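Local coordinates for protein toxin Tse2 (Pseudomonas aeruginosa, PDB 5AKO) that is secreted by the H1 type VI secretion system into the cytoplasm of recipient cells, where it probably acts as a NAD-dependent cytotoxin on bacteria and eukaryotes alike, at residues A94-R105 and L139-K150. Residues are numbered along the deposited sequence; the frame is centred on the assembly and turned at random.
Sequences APDTGGTSVFDR and LQATHYTIMPAK
Thr-100 and Val-102 of strand 100-103 each exchange a reciprocal pair of backbone hydrogen bonds with Ile-146 and Tyr-144, respectively, of strand 141-148, joining the strands antiparallel with axes 4.7 Å apart at closest approach. On the face bearing Ser-101, Phe-103, His-143 and Thr-145, Ser-101 OG lies at the edge of the imidazole, in its plane, 2.7 Å from His-143 NE2 in a hydrogen bond. With chi1 at -177°, which swings the ring away from its own N and across to Ser-101, His-143 also turns a ring edge toward the face of Phe-103 in an offset edge-to-face pair, planes at 85°; CD2 comes 3.6 Å from Phe-103 CE1. On the other side of the sheet, branched Val-102 sets CG2 3.8 Å from Tyr-144 CB, while Ile-146 continues the apolar layer toward helix 154-176. Gly-99, in the loop just before the strand, suits its tight spot and backbone angles: its bare CA lies 3.5 Å from Thr-145 CG2. Beyond the strand, Asp-104 OD1 accepts a hydrogen bond from Thr-142 N (2.9 Å), which approaches from above the carboxylate plane. The extended Arg-105 reaches two successive carbonyls with its guanidinium edge, NE to Gln-140 O (2.9 Å) and NH2 to Leu-139 O (2.7 Å), clasping the bulged start of the partner strand. Asp-133 OD2 binds His-143 ND1, so both ring nitrogens are engaged and the buried imidazole is held in one orientation.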
ATOM      1  N   ALA C  94     -15.697 -15.065  -5.521  1.00 31.91           N
ATOM      2  CA  ALA C  94     -14.886 -15.642  -6.597  1.00 33.91           C
ATOM      3  C   ALA C  94     -13.502 -16.084  -6.060  1.00 33.85           C
ATOM      4  O   ALA C  94     -13.016 -15.554  -5.103  1.00 29.84           O
ATOM      5  CB  ALA C  94     -14.704 -14.611  -7.713  1.00 30.48           C
ATOM      6  N   PRO C  95     -12.864 -17.057  -6.710  1.00 34.42           N
ATOM      7  CA  PRO C  95     -11.497 -17.417  -6.318  1.00 33.89           C
ATOM      8  C   PRO C  95     -10.473 -16.238  -6.215  1.00 35.83           C
ATOM      9  O   PRO C  95     -10.634 -15.180  -6.842  1.00 33.18           O
ATOM     10  CB  PRO C  95     -11.052 -18.396  -7.401  1.00 33.07           C
ATOM     11  CG  PRO C  95     -12.248 -18.671  -8.268  1.00 32.94           C
ATOM     12  CD  PRO C  95     -13.377 -17.801  -7.872  1.00 33.01           C
ATOM     13  N   ASP C  96      -9.406 -16.476  -5.461  1.00 33.18           N
ATOM     14  CA  ASP C  96      -8.291 -15.545  -5.301  1.00 33.90           C
ATOM     15  C   ASP C  96      -8.692 -14.175  -4.783  1.00 35.58           C
ATOM     16  O   ASP C  96      -8.079 -13.146  -5.084  1.00 39.14           O
ATOM     17  CB  ASP C  96      -7.492 -15.437  -6.582  1.00 31.64           C
ATOM     18  CG  ASP C  96      -6.797 -16.721  -6.919  1.00 36.46           C
ATOM     19  OD1 ASP C  96      -5.868 -17.141  -6.175  1.00 43.49           O
ATOM     20  OD2 ASP C  96      -7.183 -17.344  -7.914  1.00 35.57           O
ATOM     21  N   THR C  97      -9.731 -14.151  -3.990  1.00 33.73           N
ATOM     22  CA  THR C  97     -10.155 -12.887  -3.435  1.00 34.39           C
ATOM     23  C   THR C  97     -10.179 -12.985  -1.912  1.00 31.92           C
ATOM     24  O   THR C  97     -10.985 -12.357  -1.259  1.00 32.92           O
ATOM     25  CB  THR C  97     -11.505 -12.430  -4.020  1.00 34.73           C
ATOM     26  OG1 THR C  97     -11.536 -12.669  -5.439  1.00 40.50           O
ATOM     27  CG2 THR C  97     -11.679 -10.898  -3.858  1.00 35.87           C
ATOM     28  N   GLY C  98      -9.234 -13.755  -1.383  1.00 30.13           N
ATOM     29  CA  GLY C  98      -9.115 -14.036   0.030  1.00 31.42           C
ATOM     30  C   GLY C  98      -9.703 -15.388   0.384  1.00 28.01           C
ATOM     31  O   GLY C  98     -10.095 -16.162  -0.473  1.00 26.17           O
ATOM     32  N   GLY C  99      -9.817 -15.649   1.664  1.00 26.28           N
ATOM     33  CA  GLY C  99     -10.321 -16.950   2.120  1.00 28.75           C
ATOM     34  C   GLY C  99      -9.885 -17.222   3.569  1.00 27.75           C
ATOM     35  O   GLY C  99      -9.553 -16.286   4.301  1.00 23.80           O
ATOM     36  N   THR C 100      -9.952 -18.480   3.990  1.00 25.64           N
ATOM     37  CA  THR C 100      -9.641 -18.844   5.335  1.00 27.82           C
ATOM     38  C   THR C 100      -8.151 -19.189   5.448  1.00 27.53           C
ATOM     39  O   THR C 100      -7.669 -20.020   4.703  1.00 26.03           O
ATOM     40  CB  THR C 100     -10.431 -20.087   5.771  1.00 30.74           C
ATOM     41  OG1 THR C 100     -11.832 -19.821   5.683  1.00 35.28           O
ATOM     42  CG2 THR C 100     -10.091 -20.450   7.190  1.00 30.81           C
ATOM     43  N   SER C 101      -7.482 -18.606   6.438  1.00 30.58           N
ATOM     44  CA  SER C 101      -6.059 -18.808   6.695  1.00 31.32           C
ATOM     45  C   SER C 101      -5.775 -20.044   7.494  1.00 30.42           C
ATOM     46  O   SER C 101      -6.346 -20.228   8.574  1.00 35.16           O
ATOM     47  CB  SER C 101      -5.483 -17.637   7.467  1.00 31.79           C
ATOM     48  OG  SER C 101      -5.395 -16.471   6.650  1.00 36.30           O
ATOM     49  N   VAL C 102      -4.872 -20.884   6.970  1.00 28.54           N
ATOM     50  CA  VAL C 102      -4.280 -21.954   7.752  1.00 25.16           C
ATOM     51  C   VAL C 102      -2.776 -22.011   7.508  1.00 26.56           C
ATOM     52  O   VAL C 102      -2.293 -21.397   6.563  1.00 27.56           O
ATOM     53  CB  VAL C 102      -4.915 -23.295   7.436  1.00 25.91           C
ATOM     54  CG1 VAL C 102      -6.354 -23.314   7.887  1.00 24.64           C
ATOM     55  CG2 VAL C 102      -4.797 -23.627   5.961  1.00 26.19           C
ATOM     56  N   PHE C 103      -2.039 -22.740   8.348  1.00 25.36           N
ATOM     57  CA  PHE C 103      -0.588 -22.822   8.229  1.00 25.89           C
ATOM     58  C   PHE C 103      -0.164 -24.285   8.288  1.00 29.40           C
ATOM     59  O   PHE C 103      -0.961 -25.155   8.639  1.00 24.37           O
ATOM     60  CB  PHE C 103       0.054 -22.102   9.388  1.00 26.27           C
ATOM     61  CG  PHE C 103      -0.198 -20.647   9.392  1.00 26.29           C
ATOM     62  CD1 PHE C 103       0.578 -19.801   8.622  1.00 25.73           C
ATOM     63  CD2 PHE C 103      -1.234 -20.126  10.122  1.00 28.13           C
ATOM     64  CE1 PHE C 103       0.354 -18.446   8.602  1.00 26.51           C
ATOM     65  CE2 PHE C 103      -1.450 -18.763  10.135  1.00 27.51           C
ATOM     66  CZ  PHE C 103      -0.649 -17.929   9.369  1.00 27.36           C
ATOM     67  N   ASP C 104       1.114 -24.519   8.017  1.00 30.06           N
ATOM     68  CA  ASP C 104       1.667 -25.874   7.955  1.00 32.39           C
ATOM     69  C   ASP C 104       2.409 -26.278   9.241  1.00 32.74           C
ATOM     70  O   ASP C 104       3.141 -27.263   9.259  1.00 28.55           O
ATOM     71  CB  ASP C 104       2.591 -26.017   6.713  1.00 32.47           C
ATOM     72  CG  ASP C 104       3.881 -25.184   6.822  1.00 35.63           C
ATOM     73  OD1 ASP C 104       3.941 -24.197   7.627  1.00 38.15           O
ATOM     74  OD2 ASP C 104       4.837 -25.503   6.070  1.00 40.77           O
ATOM     75  N   ARG C 105       2.250 -25.511  10.303  1.00 35.53           N
ATOM     76  CA  ARG C 105       2.653 -26.007  11.612  1.00 39.73           C
ATOM     77  C   ARG C 105       1.738 -25.415  12.657  1.00 41.59           C
ATOM     78  O   ARG C 105       0.958 -24.506  12.349  1.00 36.72           O
ATOM     79  CB  ARG C 105       4.122 -25.691  11.914  1.00 40.00           C
ATOM     80  CG  ARG C 105       4.392 -24.250  12.245  1.00 42.63           C
ATOM     81  CD  ARG C 105       5.865 -23.987  12.556  1.00 44.07           C
ATOM     82  NE  ARG C 105       6.062 -22.545  12.761  1.00 44.10           N
ATOM     83  CZ  ARG C 105       5.778 -21.877  13.887  1.00 45.04           C
ATOM     84  NH1 ARG C 105       5.272 -22.501  14.948  1.00 42.54           N
ATOM     85  NH2 ARG C 105       6.011 -20.565  13.953  1.00 42.30           N
ATOM     86  N   LEU C 139       6.702 -15.426  10.822  1.00 30.67           N
ATOM     87  CA  LEU C 139       6.004 -16.508  11.469  1.00 31.10           C
ATOM     88  C   LEU C 139       6.659 -17.835  11.243  1.00 31.13           C
ATOM     89  O   LEU C 139       6.262 -18.820  11.843  1.00 32.78           O
ATOM     90  CB  LEU C 139       4.551 -16.564  10.942  1.00 32.09           C
ATOM     91  CG  LEU C 139       3.718 -15.299  11.199  1.00 31.70           C
ATOM     92  CD1 LEU C 139       2.336 -15.344  10.583  1.00 30.87           C
ATOM     93  CD2 LEU C 139       3.624 -15.056  12.701  1.00 31.22           C
ATOM     94  N   GLN C 140       7.623 -17.894  10.346  1.00 30.36           N
ATOM     95  CA  GLN C 140       8.332 -19.133  10.113  1.00 32.45           C
ATOM     96  C   GLN C 140       7.351 -20.235   9.863  1.00 29.75           C
ATOM     97  O   GLN C 140       7.383 -21.279  10.512  1.00 27.47           O
ATOM     98  CB  GLN C 140       9.193 -19.516  11.314  1.00 34.92           C
ATOM     99  CG  GLN C 140      10.137 -18.437  11.777  1.00 37.94           C
ATOM    100  CD  GLN C 140      11.017 -18.950  12.896  1.00 45.26           C
ATOM    101  OE1 GLN C 140      11.906 -19.783  12.677  1.00 48.92           O
ATOM    102  NE2 GLN C 140      10.747 -18.502  14.100  1.00 45.66           N
ATOM    103  N   ALA C 141       6.479 -19.995   8.910  1.00 27.97           N
ATOM    104  CA  ALA C 141       5.505 -20.983   8.531  1.00 30.62           C
ATOM    105  C   ALA C 141       4.974 -20.599   7.211  1.00 26.96           C
ATOM    106  O   ALA C 141       4.990 -19.432   6.841  1.00 24.47           O
ATOM    107  CB  ALA C 141       4.359 -21.050   9.553  1.00 31.64           C
ATOM    108  N   THR C 142       4.492 -21.573   6.486  1.00 27.41           N
ATOM    109  CA  THR C 142       3.976 -21.289   5.147  1.00 29.16           C
ATOM    110  C   THR C 142       2.494 -21.108   5.267  1.00 27.23           C
ATOM    111  O   THR C 142       1.818 -21.948   5.857  1.00 25.52           O
ATOM    112  CB  THR C 142       4.271 -22.442   4.147  1.00 26.94           C
ATOM    113  OG1 THR C 142       5.681 -22.476   3.896  1.00 30.21           O
ATOM    114  CG2 THR C 142       3.548 -22.177   2.835  1.00 25.59           C
ATOM    115  N   HIS C 143       1.991 -20.052   4.660  1.00 28.22           N
ATOM    116  CA  HIS C 143       0.543 -19.752   4.736  1.00 31.20           C
ATOM    117  C   HIS C 143      -0.231 -20.402   3.587  1.00 31.05           C
ATOM    118  O   HIS C 143       0.296 -20.489   2.459  1.00 31.96           O
ATOM    119  CB  HIS C 143       0.356 -18.253   4.633  1.00 29.67           C
ATOM    120  CG  HIS C 143      -1.066 -17.822   4.778  1.00 29.72           C
ATOM    121  ND1 HIS C 143      -1.966 -17.836   3.736  1.00 30.88           N
ATOM    122  CD2 HIS C 143      -1.739 -17.358   5.849  1.00 28.81           C
ATOM    123  CE1 HIS C 143      -3.129 -17.380   4.159  1.00 30.85           C
ATOM    124  NE2 HIS C 143      -3.016 -17.092   5.439  1.00 30.61           N
ATOM    125  N   TYR C 144      -1.473 -20.820   3.856  1.00 26.74           N
ATOM    126  CA  TYR C 144      -2.335 -21.404   2.860  1.00 24.93           C
ATOM    127  C   TYR C 144      -3.733 -20.803   2.967  1.00 31.53           C
ATOM    128  O   TYR C 144      -4.124 -20.344   4.051  1.00 28.89           O
ATOM    129  CB  TYR C 144      -2.437 -22.902   3.055  1.00 25.14           C
ATOM    130  CG  TYR C 144      -1.202 -23.749   2.695  1.00 27.80           C
ATOM    131  CD1 TYR C 144      -0.127 -23.827   3.538  1.00 29.72           C
ATOM    132  CD2 TYR C 144      -1.166 -24.502   1.549  1.00 28.61           C
ATOM    133  CE1 TYR C 144       0.976 -24.604   3.234  1.00 31.28           C
ATOM    134  CE2 TYR C 144      -0.099 -25.288   1.221  1.00 27.54           C
ATOM    135  CZ  TYR C 144       0.996 -25.320   2.062  1.00 30.53           C
ATOM    136  OH  TYR C 144       2.105 -26.093   1.779  1.00 28.55           O
ATOM    137  N   THR C 145      -4.501 -20.814   1.857  1.00 30.98           N
ATOM    138  CA  THR C 145      -5.821 -20.211   1.855  1.00 27.79           C
ATOM    139  C   THR C 145      -6.833 -21.164   1.272  1.00 27.60           C
ATOM    140  O   THR C 145      -6.657 -21.670   0.183  1.00 27.14           O
ATOM    141  CB  THR C 145      -5.837 -18.906   1.041  1.00 29.31           C
ATOM    142  OG1 THR C 145      -4.843 -18.029   1.562  1.00 28.88           O
ATOM    143  CG2 THR C 145      -7.220 -18.192   1.130  1.00 27.61           C
ATOM    144  N   ILE C 146      -7.851 -21.463   2.057  1.00 27.03           N
ATOM    145  CA  ILE C 146      -8.970 -22.248   1.601  1.00 25.52           C
ATOM    146  C   ILE C 146      -9.932 -21.248   0.963  1.00 27.09           C
ATOM    147  O   ILE C 146     -10.321 -20.286   1.610  1.00 25.05           O
ATOM    148  CB  ILE C 146      -9.714 -22.874   2.764  1.00 26.44           C
ATOM    149  CG1 ILE C 146      -8.780 -23.718   3.640  1.00 29.60           C
ATOM    150  CG2 ILE C 146     -10.839 -23.726   2.224  1.00 27.94           C
ATOM    151  CD1 ILE C 146      -9.356 -24.187   4.968  1.00 25.97           C
ATOM    152  N   MET C 147     -10.335 -21.484  -0.279  1.00 26.10           N
ATOM    153  CA  MET C 147     -11.030 -20.481  -1.043  1.00 28.36           C
ATOM    154  C   MET C 147     -12.042 -21.184  -1.989  1.00 29.70           C
ATOM    155  O   MET C 147     -11.958 -22.370  -2.233  1.00 29.68           O
ATOM    156  CB  MET C 147     -10.040 -19.553  -1.817  1.00 29.70           C
ATOM    157  CG  MET C 147      -9.450 -20.250  -3.029  1.00 31.71           C
ATOM    158  SD  MET C 147      -8.311 -19.301  -3.974  1.00 34.02           S
ATOM    159  CE  MET C 147      -7.250 -18.493  -2.775  1.00 32.52           C
ATOM    160  N   PRO C 148     -13.025 -20.451  -2.492  1.00 32.53           N
ATOM    161  CA  PRO C 148     -13.892 -21.066  -3.494  1.00 35.87           C
ATOM    162  C   PRO C 148     -13.162 -21.372  -4.832  1.00 35.05           C
ATOM    163  O   PRO C 148     -12.274 -20.634  -5.260  1.00 31.30           O
ATOM    164  CB  PRO C 148     -15.005 -20.016  -3.694  1.00 33.86           C
ATOM    165  CG  PRO C 148     -14.440 -18.740  -3.155  1.00 35.37           C
ATOM    166  CD  PRO C 148     -13.546 -19.157  -2.027  1.00 34.05           C
ATOM    167  N   ALA C 149     -13.533 -22.478  -5.458  1.00 32.70           N
ATOM    168  CA  ALA C 149     -12.922 -22.850  -6.736  1.00 33.03           C
ATOM    169  C   ALA C 149     -13.712 -22.249  -7.885  1.00 30.59           C
ATOM    170  O   ALA C 149     -13.262 -22.265  -9.009  1.00 30.73           O
ATOM    171  CB  ALA C 149     -12.856 -24.371  -6.877  1.00 29.90           C
ATOM    172  N   LYS C 150     -14.906 -21.775  -7.592  1.00 32.42           N
ATOM    173  CA  LYS C 150     -15.761 -21.109  -8.588  1.00 39.12           C
ATOM    174  C   LYS C 150     -16.646 -20.080  -7.871  1.00 34.74           C
ATOM    175  O   LYS C 150     -16.804 -20.141  -6.647  1.00 32.66           O
ATOM    176  CB  LYS C 150     -16.635 -22.131  -9.325  1.00 44.94           C
ATOM    177  CG  LYS C 150     -17.548 -22.931  -8.389  1.00 52.71           C
ATOM    178  CD  LYS C 150     -18.742 -23.555  -9.111  1.00 59.23           C
ATOM    179  CE  LYS C 150     -20.019 -23.440  -8.265  1.00 67.49           C
ATOM    180  NZ  LYS C 150     -21.156 -24.272  -8.776  1.00 66.80           N
TER
HETATM  181  O   HOH W   1     -12.843 -19.295   2.950  1.00 34.82           O
HETATM  182  O   HOH W   2       6.848 -24.199   5.464  1.00 36.65           O